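Local coordinates for glycosylation Associate Protein 1 (Streptococcus agalactiae serotype V, PDB 6OYC) that probably takes part, within a complex with its partner Gap proteins, in the glycosylation and accessory Sec secretion of a streptococcal surface protein, at residues E176-V190 with K195-I208. Sequence-based numbering, arbitrary orientation.
Sequences ERIMREYLREGDHHV and KKAIHFLKLSYSDI
V190 lays CG2 against the backbone N of I208, at 3.7 Å, while its CB lies beside that of Y205 on the same face of the sheet, at 4.2 Å. V190 CG2 also meets I208 CD1 at 3.9 Å. M179 CE reaches I208 CD1 as well, at 4.2 Å, the extended methionine chain crossing I208 at about a right angle, and F77 of helix 76-80 touches both M179 and I208. E181 sends a straight chain across I208 too: CG lies anti to the backbone N (chi1 176°), bringing E181 OE2 within 3.5 Å of I208 CB. This oxygen and H188 O each accept a hydrogen bond from one water, which in turn accepts from I208 N, so a single molecule joins both segments just past D207, the N-cap residue right before a helix; the other carboxylate oxygen of E181, OE1, is held by Y170 and R13.

Topologically this is the edge of the antiparallel sheet of this accessory Sec system protein. V190 and Y205 form a hydrogen-bonded antiparallel pair, V190 N to Y205 O at 3.0 Å and Y205 N to V190 O at 2.9 Å, joining the outermost strand 204-205 to strand 190-192. Both bonds are nearly straight, with N-H...O angles of 162° or more. Past this pair, CA-H...O contacts from H189 to S206 O and from D207 to H188 O continue the approach of the two chains.

At the other end, K196 crosses I178 with its CE 3.9 Å from I178 CD1. A bend at chi2 (-64°) turns the lysine toward E176, where NZ forms a weak hydrogen bond within a salt bridge to OE1; the stronger partner of this ammonium is E82, with which NZ also forms a salt bridge.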
loop_
_atom_site.group_PDB
_atom_site.type_symbol
_atom_site.label_atom_id
_atom_site.label_comp_id
_atom_site.label_asym_id
_atom_site.label_seq_id
_atom_site.Cartn_x
_atom_site.Cartn_y
_atom_site.Cartn_z
ATOM N N GLU A 176 -9.273 5.448 -29.951
ATOM C CA GLU A 176 -8.107 5.437 -30.838
ATOM C C GLU A 176 -6.864 4.913 -30.119
ATOM O O GLU A 176 -6.569 5.295 -28.984
ATOM C CB GLU A 176 -7.821 6.850 -31.373
ATOM C CG GLU A 176 -6.771 6.844 -32.475
ATOM C CD GLU A 176 -6.451 8.224 -33.025
ATOM O OE1 GLU A 176 -6.685 9.234 -32.312
ATOM O OE2 GLU A 176 -5.953 8.292 -34.174
ATOM N N ARG A 177 -6.118 4.055 -30.797
ATOM C CA ARG A 177 -4.885 3.527 -30.240
ATOM C C ARG A 177 -3.775 4.570 -30.296
ATOM O O ARG A 177 -3.460 5.096 -31.366
ATOM C CB ARG A 177 -4.460 2.268 -30.986
ATOM C CG ARG A 177 -3.216 1.638 -30.363
ATOM C CD ARG A 177 -2.985 0.259 -30.904
ATOM N NE ARG A 177 -2.518 0.302 -32.279
ATOM C CZ ARG A 177 -2.959 -0.505 -33.238
ATOM N NH1 ARG A 177 -3.879 -1.414 -32.951
ATOM N NH2 ARG A 177 -2.479 -0.403 -34.479
ATOM N N ILE A 178 -3.175 4.868 -29.149
ATOM C CA ILE A 178 -2.027 5.771 -29.139
ATOM C C ILE A 178 -0.729 5.013 -29.332
ATOM O O ILE A 178 0.148 5.459 -30.073
ATOM C CB ILE A 178 -1.981 6.595 -27.845
ATOM C CG1 ILE A 178 -3.287 7.368 -27.664
ATOM C CG2 ILE A 178 -0.785 7.514 -27.875
ATOM C CD1 ILE A 178 -3.556 8.352 -28.743
ATOM N N MET A 179 -0.577 3.868 -28.675
ATOM C CA MET A 179 0.661 3.114 -28.820
ATOM C C MET A 179 0.399 1.655 -28.490
ATOM O O MET A 179 -0.550 1.318 -27.775
ATOM C CB MET A 179 1.777 3.669 -27.929
ATOM C CG MET A 179 1.467 3.530 -26.458
ATOM S SD MET A 179 2.725 4.146 -25.359
ATOM C CE MET A 179 1.919 3.890 -23.785
ATOM N N ARG A 180 1.254 0.795 -29.032
ATOM C CA ARG A 180 1.253 -0.630 -28.736
ATOM C C ARG A 180 2.588 -1.015 -28.109
ATOM O O ARG A 180 3.648 -0.656 -28.634
ATOM C CB ARG A 180 1.000 -1.452 -29.997
ATOM C CG ARG A 180 1.364 -2.919 -29.849
ATOM C CD ARG A 180 0.948 -3.710 -31.083
ATOM N NE ARG A 180 -0.426 -3.414 -31.463
ATOM C CZ ARG A 180 -1.069 -4.028 -32.447
ATOM N NH1 ARG A 180 -0.457 -4.984 -33.137
ATOM N NH2 ARG A 180 -2.325 -3.702 -32.729
ATOM N N GLU A 181 2.529 -1.724 -26.984
ATOM C CA GLU A 181 3.697 -2.192 -26.245
ATOM C C GLU A 181 3.726 -3.709 -26.325
ATOM O O GLU A 181 2.798 -4.366 -25.846
ATOM C CB GLU A 181 3.653 -1.752 -24.772
ATOM C CG GLU A 181 4.815 -2.291 -23.920
ATOM C CD GLU A 181 4.616 -2.123 -22.401
ATOM O OE1 GLU A 181 3.492 -1.823 -21.918
ATOM O OE2 GLU A 181 5.610 -2.287 -21.678
ATOM N N TYR A 182 4.781 -4.257 -26.924
ATOM C CA TYR A 182 4.919 -5.700 -27.054
ATOM C C TYR A 182 5.394 -6.315 -25.739
ATOM O O TYR A 182 6.081 -5.669 -24.940
ATOM C CB TYR A 182 5.867 -6.041 -28.217
ATOM C CG TYR A 182 5.177 -5.898 -29.570
ATOM C CD1 TYR A 182 5.025 -4.649 -30.162
ATOM C CD2 TYR A 182 4.633 -7.005 -30.220
ATOM C CE1 TYR A 182 4.379 -4.500 -31.393
ATOM C CE2 TYR A 182 3.980 -6.876 -31.443
ATOM C CZ TYR A 182 3.858 -5.616 -32.022
ATOM O OH TYR A 182 3.206 -5.475 -33.227
ATOM N N LEU A 183 5.020 -7.593 -25.525
ATOM C CA LEU A 183 5.144 -8.263 -24.231
ATOM C C LEU A 183 5.769 -9.650 -24.344
ATOM O O LEU A 183 5.592 -10.473 -23.447
ATOM C CB LEU A 183 3.771 -8.385 -23.552
ATOM C CG LEU A 183 2.995 -7.087 -23.288
ATOM C CD1 LEU A 183 1.606 -7.393 -22.728
ATOM C CD2 LEU A 183 3.783 -6.135 -22.361
ATOM N N ARG A 184 6.478 -9.943 -25.424
ATOM C CA ARG A 184 7.059 -11.266 -25.597
ATOM C C ARG A 184 8.496 -11.297 -25.107
ATOM O O ARG A 184 9.132 -10.263 -24.916
ATOM C CB ARG A 184 7.011 -11.679 -27.061
ATOM C CG ARG A 184 5.604 -11.930 -27.535
ATOM C CD ARG A 184 5.442 -11.518 -28.975
ATOM N NE ARG A 184 4.189 -11.992 -29.552
ATOM C CZ ARG A 184 3.637 -11.451 -30.631
ATOM N NH1 ARG A 184 4.240 -10.433 -31.237
ATOM N NH2 ARG A 184 2.489 -11.923 -31.101
ATOM N N GLU A 185 9.006 -12.506 -24.895
ATOM C CA GLU A 185 10.424 -12.654 -24.604
ATOM C C GLU A 185 11.251 -12.069 -25.745
ATOM O O GLU A 185 11.021 -12.377 -26.921
ATOM C CB GLU A 185 10.770 -14.124 -24.387
ATOM C CG GLU A 185 12.276 -14.392 -24.295
ATOM C CD GLU A 185 12.782 -14.396 -22.852
ATOM O OE1 GLU A 185 13.882 -13.854 -22.600
ATOM O OE2 GLU A 185 12.080 -14.946 -21.971
ATOM N N GLY A 186 12.203 -11.208 -25.398
ATOM C CA GLY A 186 13.042 -10.574 -26.393
ATOM C C GLY A 186 12.397 -9.451 -27.176
ATOM O O GLY A 186 13.059 -8.886 -28.062
ATOM N N ASP A 187 11.133 -9.104 -26.894
ATOM C CA ASP A 187 10.476 -8.019 -27.629
ATOM C C ASP A 187 9.499 -7.308 -26.689
ATOM O O ASP A 187 8.344 -7.726 -26.522
ATOM C CB ASP A 187 9.769 -8.516 -28.879
ATOM C CG ASP A 187 9.265 -7.372 -29.728
ATOM O OD1 ASP A 187 9.575 -6.204 -29.396
ATOM O OD2 ASP A 187 8.545 -7.624 -30.704
ATOM N N HIS A 188 9.978 -6.217 -26.094
ATOM C CA HIS A 188 9.141 -5.320 -25.310
ATOM C C HIS A 188 9.072 -3.941 -25.941
ATOM O O HIS A 188 8.840 -2.959 -25.233
ATOM C CB HIS A 188 9.651 -5.218 -23.869
ATOM C CG HIS A 188 9.689 -6.528 -23.148
ATOM N ND1 HIS A 188 10.787 -6.951 -22.427
ATOM C CD2 HIS A 188 8.765 -7.512 -23.036
ATOM C CE1 HIS A 188 10.539 -8.142 -21.910
ATOM N NE2 HIS A 188 9.320 -8.505 -22.268
ATOM N N HIS A 189 9.284 -3.841 -27.255
ATOM C CA HIS A 189 9.390 -2.528 -27.871
ATOM C C HIS A 189 8.005 -1.902 -28.038
ATOM O O HIS A 189 6.975 -2.583 -27.999
ATOM C CB HIS A 189 10.118 -2.622 -29.220
ATOM C CG HIS A 189 9.229 -2.971 -30.372
ATOM N ND1 HIS A 189 8.996 -4.272 -30.763
ATOM C CD2 HIS A 189 8.514 -2.191 -31.219
ATOM C CE1 HIS A 189 8.168 -4.280 -31.793
ATOM N NE2 HIS A 189 7.859 -3.031 -32.090
ATOM N N VAL A 190 7.996 -0.585 -28.249
ATOM C CA VAL A 190 6.782 0.220 -28.254
ATOM C C VAL A 190 6.637 0.878 -29.624
ATOM O O VAL A 190 7.591 1.490 -30.121
ATOM C CB VAL A 190 6.826 1.275 -27.128
ATOM C CG1 VAL A 190 5.562 2.154 -27.112
ATOM C CG2 VAL A 190 7.017 0.610 -25.772
ATOM N N LYS A 195 -0.056 8.592 -36.700
ATOM C CA LYS A 195 -0.818 9.835 -36.696
ATOM C C LYS A 195 -0.568 10.687 -35.465
ATOM O O LYS A 195 -1.020 11.835 -35.429
ATOM C CB LYS A 195 -2.304 9.532 -36.812
ATOM C CG LYS A 195 -2.672 9.021 -38.186
ATOM C CD LYS A 195 -4.009 8.323 -38.162
ATOM C CE LYS A 195 -4.884 8.874 -39.276
ATOM N NZ LYS A 195 -4.169 8.795 -40.585
ATOM N N LYS A 196 0.129 10.159 -34.466
ATOM C CA LYS A 196 0.462 10.895 -33.259
ATOM C C LYS A 196 1.947 11.200 -33.163
ATOM O O LYS A 196 2.369 11.839 -32.195
ATOM C CB LYS A 196 0.014 10.105 -32.017
ATOM C CG LYS A 196 -1.440 9.660 -32.061
ATOM C CD LYS A 196 -2.374 10.848 -32.057
ATOM C CE LYS A 196 -3.805 10.386 -32.024
ATOM N NZ LYS A 196 -4.751 11.477 -31.631
ATOM N N ALA A 197 2.742 10.766 -34.154
ATOM C CA ALA A 197 4.201 10.923 -34.114
ATOM C C ALA A 197 4.630 12.353 -33.853
ATOM O O ALA A 197 5.711 12.584 -33.300
ATOM C CB ALA A 197 4.839 10.448 -35.417
ATOM N N ILE A 198 3.810 13.318 -34.248
ATOM C CA ILE A 198 4.015 14.723 -33.913
ATOM C C ILE A 198 4.431 14.934 -32.450
ATOM O O ILE A 198 5.371 15.681 -32.160
ATOM C CB ILE A 198 2.730 15.513 -34.266
ATOM C CG1 ILE A 198 2.985 17.008 -34.244
ATOM C CG2 ILE A 198 1.518 15.089 -33.435
ATOM C CD1 ILE A 198 4.028 17.377 -35.206
ATOM N N HIS A 199 3.776 14.253 -31.515
ATOM C CA HIS A 199 4.011 14.499 -30.098
ATOM C C HIS A 199 5.203 13.728 -29.536
ATOM O O HIS A 199 5.463 13.820 -28.333
ATOM C CB HIS A 199 2.755 14.171 -29.291
ATOM C CG HIS A 199 1.514 14.810 -29.825
ATOM N ND1 HIS A 199 1.314 16.174 -29.804
ATOM C CD2 HIS A 199 0.403 14.278 -30.390
ATOM C CE1 HIS A 199 0.141 16.456 -30.344
ATOM N NE2 HIS A 199 -0.435 15.324 -30.708
ATOM N N PHE A 200 5.941 12.991 -30.360
ATOM C CA PHE A 200 6.990 12.110 -29.869
ATOM C C PHE A 200 8.273 12.271 -30.672
ATOM O O PHE A 200 8.246 12.574 -31.871
ATOM C CB PHE A 200 6.553 10.645 -29.927
ATOM C CG PHE A 200 5.307 10.358 -29.129
ATOM C CD1 PHE A 200 4.046 10.641 -29.651
ATOM C CD2 PHE A 200 5.391 9.792 -27.861
ATOM C CE1 PHE A 200 2.886 10.371 -28.913
ATOM C CE2 PHE A 200 4.233 9.513 -27.123
ATOM C CZ PHE A 200 2.983 9.799 -27.650
ATOM N N LEU A 201 9.402 12.031 -29.997
ATOM C CA LEU A 201 10.705 12.074 -30.655
ATOM C C LEU A 201 10.963 10.847 -31.521
ATOM O O LEU A 201 11.830 10.899 -32.408
ATOM C CB LEU A 201 11.824 12.209 -29.609
ATOM C CG LEU A 201 11.947 13.572 -28.929
ATOM C CD1 LEU A 201 13.052 13.539 -27.875
ATOM C CD2 LEU A 201 12.194 14.708 -29.965
ATOM N N LYS A 202 10.249 9.745 -31.288
ATOM C CA LYS A 202 10.449 8.526 -32.060
ATOM C C LYS A 202 9.106 7.886 -32.369
ATOM O O LYS A 202 8.121 8.090 -31.658
ATOM C CB LYS A 202 11.336 7.511 -31.323
ATOM C CG LYS A 202 12.778 7.926 -31.182
ATOM C CD LYS A 202 13.399 7.385 -29.918
ATOM C CE LYS A 202 13.947 6.005 -30.110
ATOM N NZ LYS A 202 15.329 5.953 -29.555
ATOM N N LEU A 203 9.083 7.107 -33.449
ATOM C CA LEU A 203 7.943 6.265 -33.797
ATOM C C LEU A 203 8.022 4.899 -33.140
ATOM O O LEU A 203 6.994 4.237 -32.966
ATOM C CB LEU A 203 7.866 6.088 -35.325
ATOM C CG LEU A 203 6.507 5.730 -35.927
ATOM C CD1 LEU A 203 5.489 6.845 -35.678
ATOM C CD2 LEU A 203 6.636 5.433 -37.414
ATOM N N SER A 204 9.215 4.485 -32.745
ATOM C CA SER A 204 9.446 3.142 -32.249
ATOM C C SER A 204 10.483 3.237 -31.139
ATOM O O SER A 204 11.584 3.738 -31.371
ATOM C CB SER A 204 9.920 2.244 -33.395
ATOM O OG SER A 204 10.832 1.258 -32.936
ATOM N N TYR A 205 10.139 2.784 -29.935
ATOM C CA TYR A 205 11.047 2.827 -28.793
ATOM C C TYR A 205 11.508 1.419 -28.438
ATOM O O TYR A 205 10.790 0.443 -28.663
ATOM C CB TYR A 205 10.373 3.490 -27.588
ATOM C CG TYR A 205 10.045 4.945 -27.819
ATOM C CD1 TYR A 205 8.917 5.324 -28.554
ATOM C CD2 TYR A 205 10.864 5.943 -27.314
ATOM C CE1 TYR A 205 8.624 6.686 -28.778
ATOM C CE2 TYR A 205 10.587 7.279 -27.516
ATOM C CZ TYR A 205 9.471 7.653 -28.251
ATOM O OH TYR A 205 9.217 9.005 -28.427
ATOM N N SER A 206 12.723 1.308 -27.891
ATOM C CA SER A 206 13.233 -0.026 -27.576
ATOM C C SER A 206 12.475 -0.666 -26.409
ATOM O O SER A 206 12.355 -1.895 -26.355
ATOM C CB SER A 206 14.731 0.033 -27.285
ATOM O OG SER A 206 14.989 0.935 -26.236
ATOM N N ASP A 207 11.967 0.134 -25.471
ATOM C CA ASP A 207 11.100 -0.375 -24.410
ATOM C C ASP A 207 10.289 0.790 -23.851
ATOM O O ASP A 207 10.495 1.946 -24.226
ATOM C CB ASP A 207 11.895 -1.084 -23.312
ATOM C CG ASP A 207 13.009 -0.223 -22.736
ATOM O OD1 ASP A 207 12.852 1.018 -22.611
ATOM O OD2 ASP A 207 14.050 -0.802 -22.380
ATOM N N ILE A 208 9.361 0.469 -22.944
ATOM C CA ILE A 208 8.449 1.488 -22.427
ATOM C C ILE A 208 9.207 2.526 -21.601
ATOM O O ILE A 208 8.830 3.701 -21.574
ATOM C CB ILE A 208 7.303 0.812 -21.634
ATOM C CG1 ILE A 208 6.101 1.746 -21.454
ATOM C CG2 ILE A 208 7.764 0.357 -20.263
ATOM C CD1 ILE A 208 5.722 2.508 -22.663
HETATM O O HOH W 1 8.342 -2.030 -22.687
#